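Local coordinates for protein orotidine 5'-phosphate decarboxylase (Pyrococcus horikoshii, PDB 2CZF) that probably catalyses the decarboxylation of orotidine 5'-monophosphate to UMP, the last step of de novo UMP biosynthesis, and works as a homodimer, at residues 5-10 against 29-34; 51-56 against 78-83; 105-110 against 119-124; 160-165 against 181-186. One frame throughout, in Å; residues are numbered along the deposited sequence.

Interaction 1. Residues 5-10 against 29-34; sequences ALDVYE and KVNWPL. With XMP (xanthosine-5'-monophosphate), chain C.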
# COMPACT_ATOMS: atom_id res chain seq x y z
N ALA A 5 11.74 8.88 -11.41
CA ALA A 5 11.46 7.80 -10.46
C ALA A 5 12.76 7.58 -9.71
O ALA A 5 13.63 6.83 -10.16
CB ALA A 5 11.05 6.55 -11.21
N LEU A 6 12.90 8.25 -8.57
CA LEU A 6 14.13 8.15 -7.80
C LEU A 6 14.26 6.82 -7.07
O LEU A 6 14.33 6.79 -5.85
CB LEU A 6 14.21 9.31 -6.80
CG LEU A 6 15.60 9.63 -6.26
CD1 LEU A 6 16.57 9.85 -7.41
CD2 LEU A 6 15.53 10.86 -5.38
N ASP A 7 14.31 5.75 -7.84
CA ASP A 7 14.43 4.41 -7.29
C ASP A 7 15.87 4.02 -7.05
O ASP A 7 16.33 2.96 -7.50
CB ASP A 7 13.79 3.38 -8.22
CG ASP A 7 12.34 3.70 -8.46
OD1 ASP A 7 11.74 4.36 -7.59
OD2 ASP A 7 11.81 3.28 -9.51
N VAL A 8 16.59 4.91 -6.37
CA VAL A 8 17.97 4.73 -5.99
C VAL A 8 17.92 4.82 -4.47
O VAL A 8 18.26 5.84 -3.87
CB VAL A 8 18.90 5.83 -6.57
CG1 VAL A 8 19.25 5.52 -8.02
CG2 VAL A 8 18.22 7.19 -6.49
N TYR A 9 17.47 3.72 -3.87
CA TYR A 9 17.24 3.57 -2.44
C TYR A 9 18.37 3.83 -1.45
O TYR A 9 18.19 3.63 -0.24
CB TYR A 9 16.66 2.18 -2.20
CG TYR A 9 15.62 1.84 -3.24
CD1 TYR A 9 14.45 2.58 -3.37
CD2 TYR A 9 15.83 0.78 -4.13
CE1 TYR A 9 13.52 2.29 -4.36
CE2 TYR A 9 14.90 0.48 -5.12
CZ TYR A 9 13.75 1.24 -5.23
OH TYR A 9 12.83 0.95 -6.21
N GLU A 10 19.52 4.25 -1.95
CA GLU A 10 20.64 4.56 -1.09
C GLU A 10 20.69 6.05 -0.92
O GLU A 10 20.71 6.84 -1.89
CB GLU A 10 21.96 4.02 -1.64
CG GLU A 10 22.79 5.02 -2.43
CD GLU A 10 23.79 5.80 -1.57
OE1 GLU A 10 23.36 6.51 -0.63
OE2 GLU A 10 25.00 5.71 -1.85
N LYS A 29 9.28 11.31 -8.12
CA LYS A 29 8.40 10.28 -7.56
C LYS A 29 9.19 9.38 -6.60
O LYS A 29 10.22 8.83 -6.98
CB LYS A 29 7.80 9.40 -8.67
CG LYS A 29 6.90 8.27 -8.13
CD LYS A 29 6.27 7.42 -9.24
CE LYS A 29 7.20 6.34 -9.76
NZ LYS A 29 7.55 5.39 -8.67
N VAL A 30 8.72 9.24 -5.36
CA VAL A 30 9.38 8.36 -4.41
C VAL A 30 8.42 7.22 -4.02
O VAL A 30 7.20 7.39 -4.04
CB VAL A 30 9.83 9.10 -3.12
CG1 VAL A 30 10.64 10.34 -3.49
CG2 VAL A 30 8.63 9.49 -2.28
N ASN A 31 8.99 6.07 -3.66
CA ASN A 31 8.18 4.92 -3.31
C ASN A 31 8.39 4.46 -1.86
O ASN A 31 9.15 5.09 -1.10
CB ASN A 31 8.49 3.76 -4.26
CG ASN A 31 9.96 3.43 -4.30
OD1 ASN A 31 10.72 3.75 -3.37
ND2 ASN A 31 10.39 2.76 -5.37
N TRP A 32 7.72 3.38 -1.47
CA TRP A 32 7.87 2.89 -0.11
C TRP A 32 9.31 2.49 0.25
O TRP A 32 9.77 2.80 1.34
CB TRP A 32 6.94 1.71 0.16
CG TRP A 32 5.51 2.08 0.41
CD1 TRP A 32 4.42 1.63 -0.27
CD2 TRP A 32 5.01 2.94 1.46
NE1 TRP A 32 3.27 2.14 0.29
CE2 TRP A 32 3.59 2.94 1.35
CE3 TRP A 32 5.61 3.69 2.48
CZ2 TRP A 32 2.76 3.68 2.23
CZ3 TRP A 32 4.78 4.43 3.36
CH2 TRP A 32 3.38 4.41 3.22
N PRO A 33 10.03 1.80 -0.66
CA PRO A 33 11.40 1.42 -0.28
C PRO A 33 12.27 2.60 0.16
O PRO A 33 12.93 2.52 1.19
CB PRO A 33 11.92 0.72 -1.54
CG PRO A 33 10.66 0.07 -2.08
CD PRO A 33 9.67 1.22 -1.96
N LEU A 34 12.26 3.68 -0.61
CA LEU A 34 13.05 4.86 -0.26
C LEU A 34 12.62 5.41 1.09
O LEU A 34 13.45 5.72 1.94
CB LEU A 34 12.89 5.96 -1.32
CG LEU A 34 13.60 7.29 -1.02
CD1 LEU A 34 15.04 7.03 -0.62
CD2 LEU A 34 13.53 8.20 -2.23
P XMP C . 11.87 2.09 -15.14
O1P XMP C . 11.80 0.85 -15.95
O2P XMP C . 12.24 3.38 -16.02
O5' XMP C . 10.48 2.44 -14.41
O3P XMP C . 12.98 2.00 -13.97
C5' XMP C . 10.18 3.80 -14.10
C4' XMP C . 9.04 3.90 -13.08
O4' XMP C . 7.96 3.08 -13.53
C1' XMP C . 7.54 2.30 -12.40
N9 XMP C . 6.74 1.13 -12.84
C4 XMP C . 5.43 1.01 -12.69
N3 XMP C . 4.46 1.85 -12.12
N1 XMP C . 2.75 0.22 -12.65
C2 XMP C . 3.12 1.46 -12.10
O2 XMP C . 2.26 2.21 -11.63
C6 XMP C . 3.73 -0.61 -13.21
O6 XMP C . 3.40 -1.71 -13.66
C5 XMP C . 5.06 -0.22 -13.23
N7 XMP C . 6.17 -0.79 -13.68
C8 XMP C . 7.19 0.03 -13.44
C2' XMP C . 8.88 1.92 -11.77
O2' XMP C . 8.67 1.47 -10.43
C3' XMP C . 9.49 3.32 -11.73
O3' XMP C . 8.92 4.07 -10.66
O HOH W 1 11.80 6.25 -4.52
O HOH W 2 9.74 6.27 -7.48
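Asn31 ND2 donates to Tyr9 OH at 3.2 Å, with the hydroxyl close to the amide plane. The other end of the amide is also used: Asn31 OD1 accepts from Leu34 N at 3.2 Å, a straight N-cap bond of 172° at the start of helix 32-38. Both bonds fix the flip of the amide, which lies nearly coplanar with the Tyr9 ring. Leu6 N donates to Lys29 O at 3.2 Å. Water joins the segments twice. One water links Leu6 O to Asn31 N; a second is held by Asp7 OD1, Lys29 O and Lys29 NZ. Asp7 and Lys29 both bind substrate. Lys29 bends at chi3 and chi4 (82° and 62°), and Lys29 NZ donates to XMP O3' at 2.8 Å. Asp7 OD2 takes a weak bond from the same hydroxyl. In the packing, Pro33 CB sits over one face of the Tyr9 ring, a CH-pi contact 3.9 Å from the ring centroid. Leu34 CB lies near Tyr9 CD1. Asp57 forms a salt bridge with Lys29. Leu6 rests on helices 11-21 and 41-47, and Tyr9 packs on Leu69 of the second subunit. Ala5 and Lys29 pair in parallel, joining strands 2-5 and 27-31 at the carboxyl ends of the first two TIM-barrel strands.

Interaction 2. Residues 51-56 against 78-83; sequences GVEIIA and GADYVI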
# COMPACT_ATOMS: atom_id res chain seq x y z
N GLY A 51 13.89 21.65 -5.32
CA GLY A 51 12.83 22.60 -5.64
C GLY A 51 11.78 22.02 -6.58
O GLY A 51 11.06 22.76 -7.25
N VAL A 52 11.67 20.69 -6.62
CA VAL A 52 10.72 20.01 -7.50
C VAL A 52 9.57 19.34 -6.74
O VAL A 52 9.78 18.74 -5.68
CB VAL A 52 11.44 18.92 -8.33
CG1 VAL A 52 10.52 18.40 -9.41
CG2 VAL A 52 12.72 19.48 -8.93
N GLU A 53 8.35 19.43 -7.27
CA GLU A 53 7.19 18.80 -6.62
C GLU A 53 7.46 17.32 -6.43
O GLU A 53 8.28 16.73 -7.13
CB GLU A 53 5.91 19.02 -7.43
CG GLU A 53 5.29 20.40 -7.20
CD GLU A 53 3.98 20.61 -7.93
OE1 GLU A 53 3.22 21.52 -7.53
OE2 GLU A 53 3.70 19.86 -8.90
N ILE A 54 6.77 16.71 -5.47
CA ILE A 54 6.99 15.29 -5.21
C ILE A 54 5.71 14.45 -5.21
O ILE A 54 4.67 14.86 -4.67
CB ILE A 54 7.75 15.09 -3.88
CG1 ILE A 54 7.84 13.59 -3.54
CG2 ILE A 54 7.06 15.84 -2.78
CD1 ILE A 54 8.73 13.28 -2.34
N ILE A 55 5.82 13.28 -5.85
CA ILE A 55 4.73 12.32 -5.94
C ILE A 55 5.12 11.15 -5.04
O ILE A 55 6.19 10.56 -5.23
CB ILE A 55 4.58 11.73 -7.37
CG1 ILE A 55 4.12 12.82 -8.35
CG2 ILE A 55 3.57 10.58 -7.37
CD1 ILE A 55 4.03 12.32 -9.80
N ALA A 56 4.27 10.83 -4.07
CA ALA A 56 4.55 9.70 -3.19
C ALA A 56 3.82 8.49 -3.78
O ALA A 56 2.60 8.37 -3.67
CB ALA A 56 4.05 9.98 -1.77
N GLY A 78 5.50 16.90 3.03
CA GLY A 78 5.89 17.65 1.85
C GLY A 78 5.48 17.07 0.50
O GLY A 78 5.68 17.71 -0.53
N ALA A 79 4.91 15.87 0.48
CA ALA A 79 4.48 15.29 -0.79
C ALA A 79 3.40 16.17 -1.39
O ALA A 79 2.57 16.71 -0.66
CB ALA A 79 3.92 13.87 -0.56
N ASP A 80 3.42 16.33 -2.71
CA ASP A 80 2.40 17.14 -3.40
C ASP A 80 1.26 16.27 -3.94
O ASP A 80 0.13 16.73 -4.07
CB ASP A 80 3.05 17.93 -4.54
CG ASP A 80 4.06 18.95 -4.05
OD1 ASP A 80 3.63 19.92 -3.40
OD2 ASP A 80 5.27 18.76 -4.29
N TYR A 81 1.56 15.02 -4.28
CA TYR A 81 0.54 14.11 -4.80
C TYR A 81 0.76 12.75 -4.17
O TYR A 81 1.88 12.41 -3.81
CB TYR A 81 0.65 13.92 -6.32
CG TYR A 81 0.80 15.19 -7.11
CD1 TYR A 81 2.02 15.87 -7.15
CD2 TYR A 81 -0.27 15.72 -7.82
CE1 TYR A 81 2.17 17.04 -7.88
CE2 TYR A 81 -0.14 16.90 -8.55
CZ TYR A 81 1.09 17.55 -8.57
OH TYR A 81 1.24 18.72 -9.31
N VAL A 82 -0.30 11.97 -4.03
CA VAL A 82 -0.19 10.62 -3.50
C VAL A 82 -0.90 9.70 -4.48
O VAL A 82 -2.03 9.99 -4.89
CB VAL A 82 -0.84 10.48 -2.11
CG1 VAL A 82 -0.84 9.00 -1.68
CG2 VAL A 82 -0.06 11.30 -1.11
N ILE A 83 -0.25 8.61 -4.88
CA ILE A 83 -0.87 7.66 -5.80
C ILE A 83 -1.70 6.69 -4.95
O ILE A 83 -1.21 6.18 -3.95
CB ILE A 83 0.18 6.89 -6.62
CG1 ILE A 83 0.99 7.86 -7.50
CG2 ILE A 83 -0.52 5.84 -7.48
CD1 ILE A 83 2.10 7.21 -8.30
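Ile54 O accepts twice, from Asp80 N at 2.8 Å and from Tyr81 N at 3.1 Å. These bonds help pair strand 53-60 with strand 81-85, parallel neighbours in a beta-alpha-beta unit of the TIM barrel. Further along, Ala56 N donates to Tyr81 O at 2.9 Å, and Ala56 O accepts from Ile83 N. Asp80 OD2 stands in for a backbone acceptor, using its anti lone pair to take Ile54 N at 2.8 Å. The same oxygen forms a salt bridge with Lys47, which probably helps keep it negative. Glu53 OE2 accepts from Tyr81 OH at 2.7 Å; the hydroxyl comes from the syn side, but 35° out of the carboxylate plane. Glu53 reaches it with an extended chain (chi2 -176°). The like-charged Glu53 OE1 and Asp80 OD1 lie 4.4 Å apart; Lys47 and the Tyr81 hydroxyl may ease this. On one face of the sheet Ile55 packs against Tyr81 and Ile83. On the other, Ala56 meets Ala79, with helix 64-76 over both. Gly78 ends that helix in a Schellman motif. Ile54 CG2 presses on the turn that follows, only 3.3 Å from Ala79 CA, closer than ordinary packing.

Interaction 3. Residues 105-110 against 119-124; sequences VVEMSH and PLTDRF. With XMP (xanthosine-5'-monophosphate), chain C.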
# COMPACT_ATOMS: atom_id res chain seq x y z
N VAL A 105 -4.76 4.80 -9.67
CA VAL A 105 -4.31 3.65 -10.45
C VAL A 105 -5.52 3.00 -11.13
O VAL A 105 -6.39 2.48 -10.46
CB VAL A 105 -3.65 2.61 -9.54
CG1 VAL A 105 -3.37 1.33 -10.32
CG2 VAL A 105 -2.37 3.19 -8.95
N VAL A 106 -5.56 3.03 -12.47
CA VAL A 106 -6.67 2.43 -13.20
C VAL A 106 -6.25 1.21 -14.04
O VAL A 106 -7.10 0.47 -14.53
CB VAL A 106 -7.35 3.47 -14.12
CG1 VAL A 106 -7.81 4.67 -13.30
CG2 VAL A 106 -6.41 3.91 -15.23
N GLU A 107 -4.95 1.01 -14.20
CA GLU A 107 -4.40 -0.11 -14.98
C GLU A 107 -2.94 -0.36 -14.58
O GLU A 107 -2.23 0.56 -14.21
CB GLU A 107 -4.46 0.22 -16.47
CG GLU A 107 -3.81 -0.83 -17.37
CD GLU A 107 -4.05 -0.55 -18.85
OE1 GLU A 107 -5.22 -0.32 -19.22
OE2 GLU A 107 -3.08 -0.57 -19.63
N MET A 108 -2.49 -1.62 -14.67
CA MET A 108 -1.11 -1.94 -14.30
C MET A 108 -0.40 -2.77 -15.38
O MET A 108 -1.05 -3.37 -16.23
CB MET A 108 -1.10 -2.64 -12.93
CG MET A 108 -1.63 -1.74 -11.81
SD MET A 108 -1.37 -2.43 -10.17
CE MET A 108 0.41 -2.14 -9.96
N SER A 109 0.93 -2.82 -15.35
CA SER A 109 1.63 -3.52 -16.41
C SER A 109 2.29 -4.87 -16.14
O SER A 109 2.89 -5.44 -17.04
CB SER A 109 2.67 -2.58 -17.04
OG SER A 109 3.86 -2.54 -16.27
N HIS A 110 2.18 -5.38 -14.92
CA HIS A 110 2.78 -6.68 -14.62
C HIS A 110 1.80 -7.80 -15.01
O HIS A 110 0.59 -7.58 -15.13
CB HIS A 110 3.14 -6.77 -13.13
CG HIS A 110 1.96 -6.64 -12.22
ND1 HIS A 110 1.16 -5.53 -12.20
CD2 HIS A 110 1.44 -7.50 -11.31
CE1 HIS A 110 0.19 -5.70 -11.32
NE2 HIS A 110 0.33 -6.90 -10.76
N PRO A 119 -8.95 -6.05 -16.13
CA PRO A 119 -10.30 -6.34 -16.64
C PRO A 119 -11.28 -5.24 -16.16
O PRO A 119 -12.35 -5.07 -16.73
CB PRO A 119 -10.62 -7.71 -16.03
CG PRO A 119 -9.28 -8.38 -16.06
CD PRO A 119 -8.36 -7.27 -15.54
N LEU A 120 -10.89 -4.50 -15.12
CA LEU A 120 -11.74 -3.45 -14.57
C LEU A 120 -11.33 -2.02 -14.93
O LEU A 120 -11.95 -1.06 -14.47
CB LEU A 120 -11.80 -3.58 -13.04
CG LEU A 120 -12.68 -4.70 -12.47
CD1 LEU A 120 -12.31 -5.00 -11.00
CD2 LEU A 120 -14.15 -4.29 -12.59
N THR A 121 -10.30 -1.88 -15.75
CA THR A 121 -9.81 -0.57 -16.15
C THR A 121 -10.92 0.37 -16.67
O THR A 121 -10.95 1.54 -16.30
CB THR A 121 -8.69 -0.71 -17.21
OG1 THR A 121 -7.55 -1.32 -16.61
CG2 THR A 121 -8.28 0.66 -17.77
N ASP A 122 -11.81 -0.13 -17.52
CA ASP A 122 -12.88 0.73 -18.03
C ASP A 122 -13.71 1.29 -16.88
O ASP A 122 -14.11 2.45 -16.89
CB ASP A 122 -13.80 -0.03 -18.98
CG ASP A 122 -13.18 -0.30 -20.33
OD1 ASP A 122 -12.09 0.24 -20.61
OD2 ASP A 122 -13.79 -1.06 -21.12
N ARG A 123 -13.96 0.44 -15.89
CA ARG A 123 -14.76 0.87 -14.75
C ARG A 123 -13.97 1.82 -13.85
O ARG A 123 -14.53 2.77 -13.31
CB ARG A 123 -15.25 -0.35 -13.96
CG ARG A 123 -16.24 -1.21 -14.78
CD ARG A 123 -16.82 -2.34 -13.96
NE ARG A 123 -17.48 -1.84 -12.76
CZ ARG A 123 -17.81 -2.59 -11.72
NH1 ARG A 123 -17.56 -3.89 -11.72
NH2 ARG A 123 -18.39 -2.02 -10.67
N PHE A 124 -12.66 1.58 -13.71
CA PHE A 124 -11.85 2.47 -12.89
C PHE A 124 -11.73 3.85 -13.52
O PHE A 124 -11.67 4.86 -12.81
CB PHE A 124 -10.45 1.87 -12.65
CG PHE A 124 -10.45 0.63 -11.81
CD1 PHE A 124 -11.43 0.44 -10.83
CD2 PHE A 124 -9.49 -0.36 -12.00
CE1 PHE A 124 -11.45 -0.72 -10.04
CE2 PHE A 124 -9.50 -1.53 -11.22
CZ PHE A 124 -10.48 -1.70 -10.23
P XMP C . 11.87 2.09 -15.14
O1P XMP C . 11.80 0.85 -15.95
O2P XMP C . 12.24 3.38 -16.02
O5' XMP C . 10.48 2.44 -14.41
O3P XMP C . 12.98 2.00 -13.97
C5' XMP C . 10.18 3.80 -14.10
C4' XMP C . 9.04 3.90 -13.08
O4' XMP C . 7.96 3.08 -13.53
C1' XMP C . 7.54 2.30 -12.40
N9 XMP C . 6.74 1.13 -12.84
C4 XMP C . 5.43 1.01 -12.69
N3 XMP C . 4.46 1.85 -12.12
N1 XMP C . 2.75 0.22 -12.65
C2 XMP C . 3.12 1.46 -12.10
O2 XMP C . 2.26 2.21 -11.63
C6 XMP C . 3.73 -0.61 -13.21
O6 XMP C . 3.40 -1.71 -13.66
C5 XMP C . 5.06 -0.22 -13.23
N7 XMP C . 6.17 -0.79 -13.68
C8 XMP C . 7.19 0.03 -13.44
C2' XMP C . 8.88 1.92 -11.77
O2' XMP C . 8.67 1.47 -10.43
C3' XMP C . 9.49 3.32 -11.73
O3' XMP C . 8.92 4.07 -10.66
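Thr121 OG1 donates to Val106 O at 2.8 Å. The hydroxyl lies in the carbonyl plane, on a lone pair. Thr121 OG1 stands anti to its own carbonyl carbon (chi1 -67°), on the side of the helix that faces the loop. Thr121 CA also makes a CA-H...O contact with Val106 O, at 3.3 Å. The Phe124 ring comes to the same oxygen edge-on, with Phe124 CD2 3.6 Å from Val106 O. Val106 and Phe124 run antiparallel past one another, and their CB atoms touch at 3.8 Å. Glu107 passes Thr121 at a slant. Glu107 CB lies 3.5 Å from Thr121 OG1, while its carboxylate runs on to a salt bridge with Arg145.

The next shell holds both sides. Helix 121-131 begins here, and Phe124 N donates to Leu120 O, which lies over one face of the Phe124 ring. Phe116 of the second subunit meets that ring edge-to-face. Asn118 OD1, in the connecting loop, takes Met108 N. The contact thus ties the loop after strand 101-105 to the next helix of the barrel.

Further along the same loop, Ser109 binds the base of XMP. XMP O6 accepts from Ser109 OG at 2.8 Å and from Ser109 N at 3.2 Å, so the site reads this oxygen as an acceptor. Ser109 is a substrate-binding residue, consistent with its meeting the pyrimidine of the substrate. In the contact itself, Val106 O serves a hydroxyl, a CA-H and a ring edge at once, so this one carbonyl gathers the start of the helix onto the loop.

Interaction 4. Residues 160-165 against 181-186; sequences LAPGIG and YIIVGR. With XMP (xanthosine-5'-monophosphate), chain C.
Tyr181 opens the contact with Leu160 alongside, Leu160 CG 3.8 Å from Tyr181 CB. Tyr181 O accepts from Ala161 N at 2.7 Å. Ile182 turns to the other face of the sheet. Ile182 CB meets Ile164 CG1 at 3.9 Å, the side chains nearly perpendicular, and helices 170-177 and 194-205 pack over Ile182. Ile183 N donates to Ala161 O at 2.7 Å; the bond is nearly straight at hydrogen, but the donor stands above the carbonyl plane. These bonds pair strands 158-161 and 181-184 in parallel, the seventh and eighth of the TIM barrel, joined through helix 170-177 as a beta-alpha-beta unit. The Ile183 side chain lies alongside Pro162, and its CD1 reaches Leu160 CB. With chi1 at -61° Ile183 CG2 is anti to the backbone N and faces the ribose of XMP. Pro162 CB also touches this sugar, 3.1 Å from XMP O4'. A water accepts from Ile164 N and donates to Ile183 O and XMP O2P, bridging the loop at Ile164 and strand 181-184 to the phosphate. Gly185 N, at the N-cap of the next helix, donates to XMP O2P at 3.2 Å. Arg186 N donates to XMP O3P, less certainly, because that oxygen's modelled place is doubtful.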
# COMPACT_ATOMS: atom_id res chain seq x y z
N LEU A 160 -0.06 10.16 -16.45
CA LEU A 160 1.37 10.05 -16.18
C LEU A 160 1.72 8.62 -16.58
O LEU A 160 1.05 7.66 -16.15
CB LEU A 160 1.66 10.29 -14.70
CG LEU A 160 1.24 11.64 -14.09
CD1 LEU A 160 -0.24 11.58 -13.64
CD2 LEU A 160 2.13 11.95 -12.88
N ALA A 161 2.77 8.47 -17.39
CA ALA A 161 3.14 7.15 -17.89
C ALA A 161 4.53 6.61 -17.58
O ALA A 161 5.54 7.17 -18.00
CB ALA A 161 2.91 7.11 -19.41
N PRO A 162 4.59 5.50 -16.81
CA PRO A 162 5.86 4.86 -16.46
C PRO A 162 6.13 3.78 -17.52
O PRO A 162 5.31 3.58 -18.42
CB PRO A 162 5.56 4.25 -15.09
CG PRO A 162 4.12 3.84 -15.24
CD PRO A 162 3.50 5.02 -15.95
N GLY A 163 7.27 3.11 -17.43
CA GLY A 163 7.57 2.08 -18.41
C GLY A 163 7.78 2.60 -19.82
O GLY A 163 7.28 2.03 -20.80
N ILE A 164 8.51 3.70 -19.93
CA ILE A 164 8.80 4.27 -21.23
C ILE A 164 10.03 3.55 -21.76
O ILE A 164 11.03 3.39 -21.04
CB ILE A 164 9.09 5.78 -21.12
CG1 ILE A 164 7.84 6.49 -20.57
CG2 ILE A 164 9.46 6.35 -22.48
CD1 ILE A 164 6.57 6.23 -21.37
N GLY A 165 9.95 3.08 -23.00
CA GLY A 165 11.05 2.37 -23.62
C GLY A 165 12.33 3.18 -23.73
O GLY A 165 12.29 4.40 -23.79
N TYR A 181 2.72 13.43 -18.60
CA TYR A 181 3.98 13.25 -17.90
C TYR A 181 4.52 11.85 -18.19
O TYR A 181 3.74 10.89 -18.23
CB TYR A 181 3.80 13.35 -16.38
CG TYR A 181 3.27 14.67 -15.88
CD1 TYR A 181 1.91 14.96 -15.93
CD2 TYR A 181 4.14 15.63 -15.37
CE1 TYR A 181 1.42 16.20 -15.48
CE2 TYR A 181 3.67 16.86 -14.92
CZ TYR A 181 2.32 17.14 -14.97
OH TYR A 181 1.88 18.37 -14.53
N ILE A 182 5.82 11.73 -18.41
CA ILE A 182 6.38 10.40 -18.61
C ILE A 182 7.23 10.18 -17.38
O ILE A 182 7.95 11.08 -16.96
CB ILE A 182 7.26 10.25 -19.89
CG1 ILE A 182 8.35 11.31 -19.91
CG2 ILE A 182 6.37 10.29 -21.13
CD1 ILE A 182 9.45 11.03 -20.91
N ILE A 183 7.10 9.01 -16.77
CA ILE A 183 7.83 8.68 -15.57
C ILE A 183 9.03 7.85 -15.97
O ILE A 183 8.88 6.74 -16.48
CB ILE A 183 6.96 7.88 -14.58
CG1 ILE A 183 5.74 8.72 -14.18
CG2 ILE A 183 7.75 7.52 -13.32
CD1 ILE A 183 4.77 7.99 -13.28
N VAL A 184 10.23 8.39 -15.74
CA VAL A 184 11.45 7.68 -16.10
C VAL A 184 12.35 7.49 -14.89
O VAL A 184 12.55 8.41 -14.10
CB VAL A 184 12.26 8.44 -17.17
CG1 VAL A 184 13.54 7.66 -17.51
CG2 VAL A 184 11.42 8.64 -18.42
N GLY A 185 12.90 6.28 -14.76
CA GLY A 185 13.79 5.98 -13.65
C GLY A 185 15.17 5.57 -14.13
O GLY A 185 16.07 6.40 -14.27
N ARG A 186 15.34 4.27 -14.39
CA ARG A 186 16.61 3.70 -14.84
C ARG A 186 17.36 4.56 -15.85
O ARG A 186 18.41 5.13 -15.55
CB ARG A 186 16.38 2.32 -15.47
CG ARG A 186 15.62 1.34 -14.61
CD ARG A 186 15.97 -0.10 -14.94
NE ARG A 186 15.07 -0.73 -15.90
CZ ARG A 186 15.04 -2.05 -16.13
NH1 ARG A 186 15.86 -2.85 -15.46
NH2 ARG A 186 14.19 -2.56 -17.01
P XMP C . 11.87 2.09 -15.14
O1P XMP C . 11.80 0.85 -15.95
O2P XMP C . 12.24 3.38 -16.02
O5' XMP C . 10.48 2.44 -14.41
O3P XMP C . 12.98 2.00 -13.97
C5' XMP C . 10.18 3.80 -14.10
C4' XMP C . 9.04 3.90 -13.08
O4' XMP C . 7.96 3.08 -13.53
C1' XMP C . 7.54 2.30 -12.40
N9 XMP C . 6.74 1.13 -12.84
C4 XMP C . 5.43 1.01 -12.69
N3 XMP C . 4.46 1.85 -12.12
N1 XMP C . 2.75 0.22 -12.65
C2 XMP C . 3.12 1.46 -12.10
O2 XMP C . 2.26 2.21 -11.63
C6 XMP C . 3.73 -0.61 -13.21
O6 XMP C . 3.40 -1.71 -13.66
C5 XMP C . 5.06 -0.22 -13.23
N7 XMP C . 6.17 -0.79 -13.68
C8 XMP C . 7.19 0.03 -13.44
C2' XMP C . 8.88 1.92 -11.77
O2' XMP C . 8.67 1.47 -10.43
C3' XMP C . 9.49 3.32 -11.73
O3' XMP C . 8.92 4.07 -10.66
O HOH W 3 9.90 4.37 -17.80

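The four contacts follow one another along the chain, each closing before the next opens. Three join neighbouring strands of the eight-stranded barrel: interaction 1 strands one and two, interaction 2 strands three and four, interaction 4 strands seven and eight. Interaction 3 follows strand five; its Val105 packs on Ile83 of interaction 2, centres about 23 Å apart. Interactions 1 and 2 touch through strands 27-31 and 53-60, their centres about 12 Å apart. Strands 181-184 and 2-5 close the barrel, so interactions 4 and 1 also touch, their centres about 14 Å apart. Interactions 2 and 4 meet through Ile55 and Leu160. Interactions 1, 3 and 4 together hold the ribose, base and phosphate of XMP.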